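Local coordinates for protein Cys-Gly metallodipeptidase DUG1 (Saccharomyces cerevisiae, PDB 4G1P) that hydrolyses Cys-Gly dipeptides as a metal-dependent peptidase and serves as the catalytic component of the glutathione-degrading degradosomal complex in yeast, at residues 220-225 against 382-387; 262-267 against 317-322. All coordinates share one frame; numbering follows the deposited sequence.

Contact 1: residues 220-225 against 382-387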
loop_
_atom_site.group_PDB
_atom_site.type_symbol
_atom_site.label_atom_id
_atom_site.label_comp_id
_atom_site.label_asym_id
_atom_site.label_seq_id
_atom_site.Cartn_x
_atom_site.Cartn_y
_atom_site.Cartn_z
ATOM N N TYR A 220 18.778 0.657 -4.281
ATOM C CA TYR A 220 17.408 0.455 -3.844
ATOM C C TYR A 220 17.189 -1.004 -3.472
ATOM O O TYR A 220 17.410 -1.907 -4.292
ATOM C CB TYR A 220 16.428 0.899 -4.924
ATOM C CG TYR A 220 15.065 1.273 -4.397
ATOM C CD1 TYR A 220 14.172 0.301 -3.978
ATOM C CD2 TYR A 220 14.669 2.596 -4.319
ATOM C CE1 TYR A 220 12.921 0.638 -3.492
ATOM C CE2 TYR A 220 13.424 2.942 -3.839
ATOM C CZ TYR A 220 12.550 1.954 -3.425
ATOM O OH TYR A 220 11.300 2.281 -2.956
ATOM N N TYR A 221 16.757 -1.224 -2.234
ATOM C CA TYR A 221 16.605 -2.577 -1.701
ATOM C C TYR A 221 15.164 -2.917 -1.329
ATOM O O TYR A 221 14.343 -2.035 -1.019
ATOM C CB TYR A 221 17.506 -2.786 -0.475
ATOM C CG TYR A 221 18.970 -2.596 -0.761
ATOM C CD1 TYR A 221 19.711 -3.594 -1.358
ATOM C CD2 TYR A 221 19.608 -1.406 -0.447
ATOM C CE1 TYR A 221 21.050 -3.420 -1.637
ATOM C CE2 TYR A 221 20.948 -1.217 -0.722
ATOM C CZ TYR A 221 21.665 -2.227 -1.320
ATOM O OH TYR A 221 23.006 -2.048 -1.597
ATOM N N GLN A 222 14.868 -4.209 -1.361
ATOM C CA GLN A 222 13.630 -4.716 -0.789
ATOM C C GLN A 222 13.947 -5.890 0.123
ATOM O O GLN A 222 14.661 -6.820 -0.266
ATOM C CB GLN A 222 12.608 -5.109 -1.870
ATOM C CG GLN A 222 13.037 -6.236 -2.787
ATOM C CD GLN A 222 11.985 -6.568 -3.826
ATOM O OE1 GLN A 222 10.953 -5.907 -3.920
ATOM N NE2 GLN A 222 12.242 -7.601 -4.613
ATOM N N THR A 223 13.447 -5.822 1.351
ATOM C CA THR A 223 13.571 -6.944 2.274
ATOM C C THR A 223 12.292 -7.771 2.219
ATOM O O THR A 223 11.207 -7.250 2.477
ATOM C CB THR A 223 13.850 -6.479 3.721
ATOM O OG1 THR A 223 15.191 -5.995 3.809
ATOM C CG2 THR A 223 13.696 -7.628 4.700
ATOM N N ILE A 224 12.426 -9.050 1.867
ATOM C CA ILE A 224 11.267 -9.921 1.683
ATOM C C ILE A 224 11.099 -10.922 2.823
ATOM O O ILE A 224 11.993 -11.712 3.096
ATOM C CB ILE A 224 11.346 -10.686 0.363
ATOM C CG1 ILE A 224 11.881 -9.773 -0.746
ATOM C CG2 ILE A 224 9.986 -11.238 0.003
ATOM C CD1 ILE A 224 12.082 -10.474 -2.087
ATOM N N ILE A 225 9.950 -10.868 3.491
ATOM C CA ILE A 225 9.639 -11.798 4.570
ATOM C C ILE A 225 8.341 -12.535 4.267
ATOM O O ILE A 225 7.299 -11.911 4.021
ATOM C CB ILE A 225 9.519 -11.087 5.912
ATOM C CG1 ILE A 225 10.840 -10.422 6.276
ATOM C CG2 ILE A 225 9.141 -12.070 7.001
ATOM C CD1 ILE A 225 10.783 -9.621 7.560
ATOM N N GLU A 382 17.118 -8.136 -1.112
ATOM C CA GLU A 382 17.692 -8.078 -2.438
ATOM C C GLU A 382 17.735 -6.673 -3.020
ATOM O O GLU A 382 16.975 -5.784 -2.630
ATOM C CB GLU A 382 16.989 -9.057 -3.371
ATOM C CG GLU A 382 15.717 -8.557 -3.994
ATOM C CD GLU A 382 14.951 -9.684 -4.663
ATOM O OE1 GLU A 382 15.340 -10.852 -4.459
ATOM O OE2 GLU A 382 13.969 -9.408 -5.387
ATOM N N LEU A 383 18.666 -6.479 -3.940
ATOM C CA LEU A 383 18.868 -5.191 -4.555
ATOM C C LEU A 383 17.887 -5.075 -5.711
ATOM O O LEU A 383 17.739 -6.003 -6.499
ATOM C CB LEU A 383 20.321 -5.088 -5.037
ATOM C CG LEU A 383 20.747 -3.890 -5.896
ATOM C CD1 LEU A 383 20.879 -2.651 -5.054
ATOM C CD2 LEU A 383 22.040 -4.192 -6.633
ATOM N N ILE A 384 17.196 -3.948 -5.809
ATOM C CA ILE A 384 16.308 -3.751 -6.946
ATOM C C ILE A 384 17.024 -3.030 -8.084
ATOM O O ILE A 384 16.953 -3.459 -9.231
ATOM C CB ILE A 384 15.042 -2.982 -6.577
ATOM C CG1 ILE A 384 14.251 -3.754 -5.514
ATOM C CG2 ILE A 384 14.233 -2.722 -7.840
ATOM C CD1 ILE A 384 13.062 -3.009 -4.933
ATOM N N HIS A 385 17.698 -1.929 -7.765
ATOM C CA HIS A 385 18.567 -1.272 -8.730
ATOM C C HIS A 385 19.681 -0.484 -8.047
ATOM O O HIS A 385 19.552 -0.083 -6.883
ATOM C CB HIS A 385 17.774 -0.390 -9.710
ATOM C CG HIS A 385 17.199 0.854 -9.106
ATOM N ND1 HIS A 385 15.849 1.133 -9.132
ATOM C CD2 HIS A 385 17.790 1.915 -8.500
ATOM C CE1 HIS A 385 15.630 2.302 -8.549
ATOM N NE2 HIS A 385 16.791 2.795 -8.152
ATOM N N ASP A 386 20.779 -0.281 -8.772
ATOM C CA ASP A 386 21.868 0.551 -8.275
ATOM C C ASP A 386 22.298 1.558 -9.333
ATOM O O ASP A 386 22.179 1.304 -10.530
ATOM C CB ASP A 386 23.046 -0.296 -7.764
ATOM C CG ASP A 386 23.744 -1.100 -8.866
ATOM O OD1 ASP A 386 23.295 -1.119 -10.037
ATOM O OD2 ASP A 386 24.769 -1.734 -8.541
ATOM N N GLY A 387 22.771 2.709 -8.875
ATOM C CA GLY A 387 23.232 3.769 -9.754
ATOM C C GLY A 387 24.403 4.442 -9.069
ATOM O O GLY A 387 24.353 4.677 -7.861
#
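Tyr220 faces both Ile384 and His385 across a classic beta bulge, set into the antiparallel pairing of two strands of the lid-domain sheet. Tyr220 O accepts a hydrogen bond from Ile384 N at 2.6 Å and a weak one from His385 N, while Tyr220 N donates to His385 O. Beyond the bulge, Gln222 and Glu382 form a regular hydrogen-bonded pair, and their side chains run alongside each other on the face they share with Tyr220 and His385.

Gln222 CB lies 3.7 Å from Ile384 CD1. A chi1 of 63° brings Gln222 CG to 3.7 Å from Glu382 CG, and the extended chain keeps CG, CD and OE1 against the same Ile384 CD1. Gln222 NE2 donates to Glu382 OE2 at 2.6 Å in a bent bond (137°), with OE2 in the plane of the amide but the donor above the carboxylate plane. Glu382 OE1 is salt-bridged to Arg380, and Ile224 CD1 packs beside the same carboxylate. On the opposite face, covered by helix 355-371, Leu383 CD1 lies 3.5 Å from Tyr221 CE1, and Tyr221 OH is hydrogen-bonded to Thr359 OG1.

Tyr220 OH is hydrogen-bonded to Lys334 O of the second subunit. His385 touches the bound cysteine, and its ring is backed on one face by Tyr220 CB, in a CH-pi contact 3.9 Å from the ring centroid.

Contact 2: residues 262-267 against 317-322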
loop_
_atom_site.group_PDB
_atom_site.type_symbol
_atom_site.label_atom_id
_atom_site.label_comp_id
_atom_site.label_asym_id
_atom_site.label_seq_id
_atom_site.Cartn_x
_atom_site.Cartn_y
_atom_site.Cartn_z
ATOM N N ILE A 262 22.592 6.123 9.777
ATOM C CA ILE A 262 22.489 4.773 9.257
ATOM C C ILE A 262 23.143 3.818 10.254
ATOM O O ILE A 262 24.203 4.113 10.795
ATOM C CB ILE A 262 23.130 4.676 7.875
ATOM C CG1 ILE A 262 22.488 5.709 6.947
ATOM C CG2 ILE A 262 22.991 3.274 7.304
ATOM C CD1 ILE A 262 22.989 5.656 5.526
ATOM N N LEU A 263 22.498 2.683 10.512
ATOM C CA LEU A 263 22.927 1.792 11.579
ATOM C C LEU A 263 23.547 0.527 11.049
ATOM O O LEU A 263 23.777 -0.415 11.794
ATOM C CB LEU A 263 21.751 1.444 12.480
ATOM C CG LEU A 263 21.104 2.694 13.051
ATOM C CD1 LEU A 263 19.925 2.349 13.905
ATOM C CD2 LEU A 263 22.119 3.485 13.841
ATOM N N ILE A 264 23.829 0.499 9.763
ATOM C CA ILE A 264 24.406 -0.690 9.177
ATOM C C ILE A 264 25.916 -0.655 9.330
ATOM O O ILE A 264 26.556 0.299 8.909
ATOM C CB ILE A 264 24.026 -0.790 7.709
ATOM C CG1 ILE A 264 22.525 -1.067 7.592
ATOM C CG2 ILE A 264 24.846 -1.855 7.022
ATOM C CD1 ILE A 264 21.999 -0.989 6.186
ATOM N N ASP A 265 26.488 -1.681 9.948
ATOM C CA ASP A 265 27.938 -1.747 10.117
ATOM C C ASP A 265 28.665 -1.740 8.782
ATOM O O ASP A 265 28.260 -2.406 7.831
ATOM C CB ASP A 265 28.356 -3.011 10.886
ATOM C CG ASP A 265 28.178 -2.872 12.383
ATOM O OD1 ASP A 265 28.109 -1.718 12.866
ATOM O OD2 ASP A 265 28.109 -3.919 13.077
ATOM N N GLY A 266 29.757 -0.994 8.721
ATOM C CA GLY A 266 30.645 -1.080 7.580
ATOM C C GLY A 266 30.577 0.096 6.642
ATOM O O GLY A 266 31.498 0.293 5.861
ATOM N N ILE A 267 29.513 0.889 6.723
ATOM C CA ILE A 267 29.306 1.937 5.730
ATOM C C ILE A 267 30.200 3.151 5.954
ATOM O O ILE A 267 30.864 3.632 5.020
ATOM C CB ILE A 267 27.843 2.380 5.651
ATOM C CG1 ILE A 267 26.950 1.180 5.362
ATOM C CG2 ILE A 267 27.666 3.416 4.546
ATOM C CD1 ILE A 267 25.538 1.565 5.006
ATOM N N PRO A 317 26.192 9.724 3.236
ATOM C CA PRO A 317 25.121 8.845 2.755
ATOM C C PRO A 317 23.821 9.065 3.507
ATOM O O PRO A 317 23.810 9.715 4.552
ATOM C CB PRO A 317 25.662 7.435 3.030
ATOM C CG PRO A 317 26.669 7.612 4.097
ATOM C CD PRO A 317 27.273 8.975 3.894
ATOM N N SER A 318 22.725 8.549 2.966
ATOM C CA SER A 318 21.447 8.588 3.676
ATOM C C SER A 318 20.663 7.308 3.431
ATOM O O SER A 318 20.905 6.598 2.453
ATOM C CB SER A 318 20.626 9.806 3.261
ATOM O OG SER A 318 20.390 9.797 1.868
ATOM N N LEU A 319 19.742 6.996 4.336
ATOM C CA LEU A 319 18.907 5.807 4.190
ATOM C C LEU A 319 17.470 6.239 4.382
ATOM O O LEU A 319 17.126 6.845 5.394
ATOM C CB LEU A 319 19.299 4.729 5.203
ATOM C CG LEU A 319 18.880 3.273 4.948
ATOM C CD1 LEU A 319 19.691 2.316 5.813
ATOM C CD2 LEU A 319 17.398 3.048 5.202
ATOM N N SER A 320 16.640 5.953 3.390
ATOM C CA SER A 320 15.238 6.334 3.452
ATOM C C SER A 320 14.343 5.104 3.410
ATOM O O SER A 320 14.675 4.090 2.780
ATOM C CB SER A 320 14.888 7.275 2.300
ATOM O OG SER A 320 15.218 8.619 2.614
ATOM N N ILE A 321 13.200 5.184 4.076
ATOM C CA ILE A 321 12.287 4.044 4.077
ATOM C C ILE A 321 10.978 4.405 3.371
ATOM O O ILE A 321 10.260 5.299 3.800
ATOM C CB ILE A 321 12.093 3.484 5.497
ATOM C CG1 ILE A 321 13.389 2.812 5.939
ATOM C CG2 ILE A 321 10.956 2.472 5.535
ATOM C CD1 ILE A 321 13.380 2.333 7.350
ATOM N N HIS A 322 10.691 3.702 2.278
ATOM C CA HIS A 322 9.665 4.119 1.335
ATOM C C HIS A 322 8.268 3.564 1.554
ATOM O O HIS A 322 7.283 4.211 1.210
ATOM C CB HIS A 322 10.126 3.781 -0.066
ATOM C CG HIS A 322 11.483 4.310 -0.367
ATOM N ND1 HIS A 322 11.748 5.660 -0.448
ATOM C CD2 HIS A 322 12.663 3.678 -0.564
ATOM C CE1 HIS A 322 13.028 5.835 -0.711
ATOM N NE2 HIS A 322 13.606 4.650 -0.784
#
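Ile262 and Leu319 make the largest share of this contact, which is built from apolar contacts, with no hydrogen bond between the segments. Ile262 uses both branches. Its CG1 sits anti to the carbonyl carbon (chi1 -56°), and with chi2 also extended Ile262 CD1 is carried onto the backbone of the opposing segment, 3.5 Å from Ser318 C and 4.1 Å from Pro317 CB. The other branch turns to the leucine, Ile262 CG2 lying 3.7 Å from Leu319 CD1.

Leu319 reaches out to meet it, with CG anti to the backbone N (chi1 -161°). Leu319 CD1 also receives Ile264 CD1 at 4.0 Å, the two side chains meeting at about a right angle, so one leucine methyl is shared by two isoleucines. Cutting Ile262 back to an alanine is likely to open a gap beside Leu319 CB and CD1 and to take away the methyl that rests on the Ser318 backbone.

A type II beta turn from Ile264 to Ile267 brings the loop back, its third position held by Gly266 at a positive phi of 106°, which suits glycine. Ile267 then reaches Pro317, with Ile267 CG2 4.3 Å from Pro317 CG. Ile264 and Ile267 also pack on helix 355-371, whereas Leu319 continues onto Phe345 and Ile347 of the neighbouring strand. The loop thus packs between strand 318-325 and helix 355-371, on the helix-covered face of the sheet, consistent with the two-layer alpha/beta sandwich of the lid domain of M20 peptidases.

Overall arrangement
Both contacts reach the same lid-domain sheet, strand 340-349 lying between the strands that carry 220-225 and 317-322. Contact 1 joins two strands by backbone hydrogen bonds, is only partly buried, and has polar groups on the face nearer the bound cysteine. Contact 2 is more fully buried, made of apolar contacts, and brings a loop against a strand away from the annotated sites. Helix 355-371 covers side chains of each. The two meet where Tyr220 OH packs on His322 CD2, their rings nearly parallel. Both reach the second subunit, contact 2 by the hydrogen bond of His322 ND1 to Val336 O there.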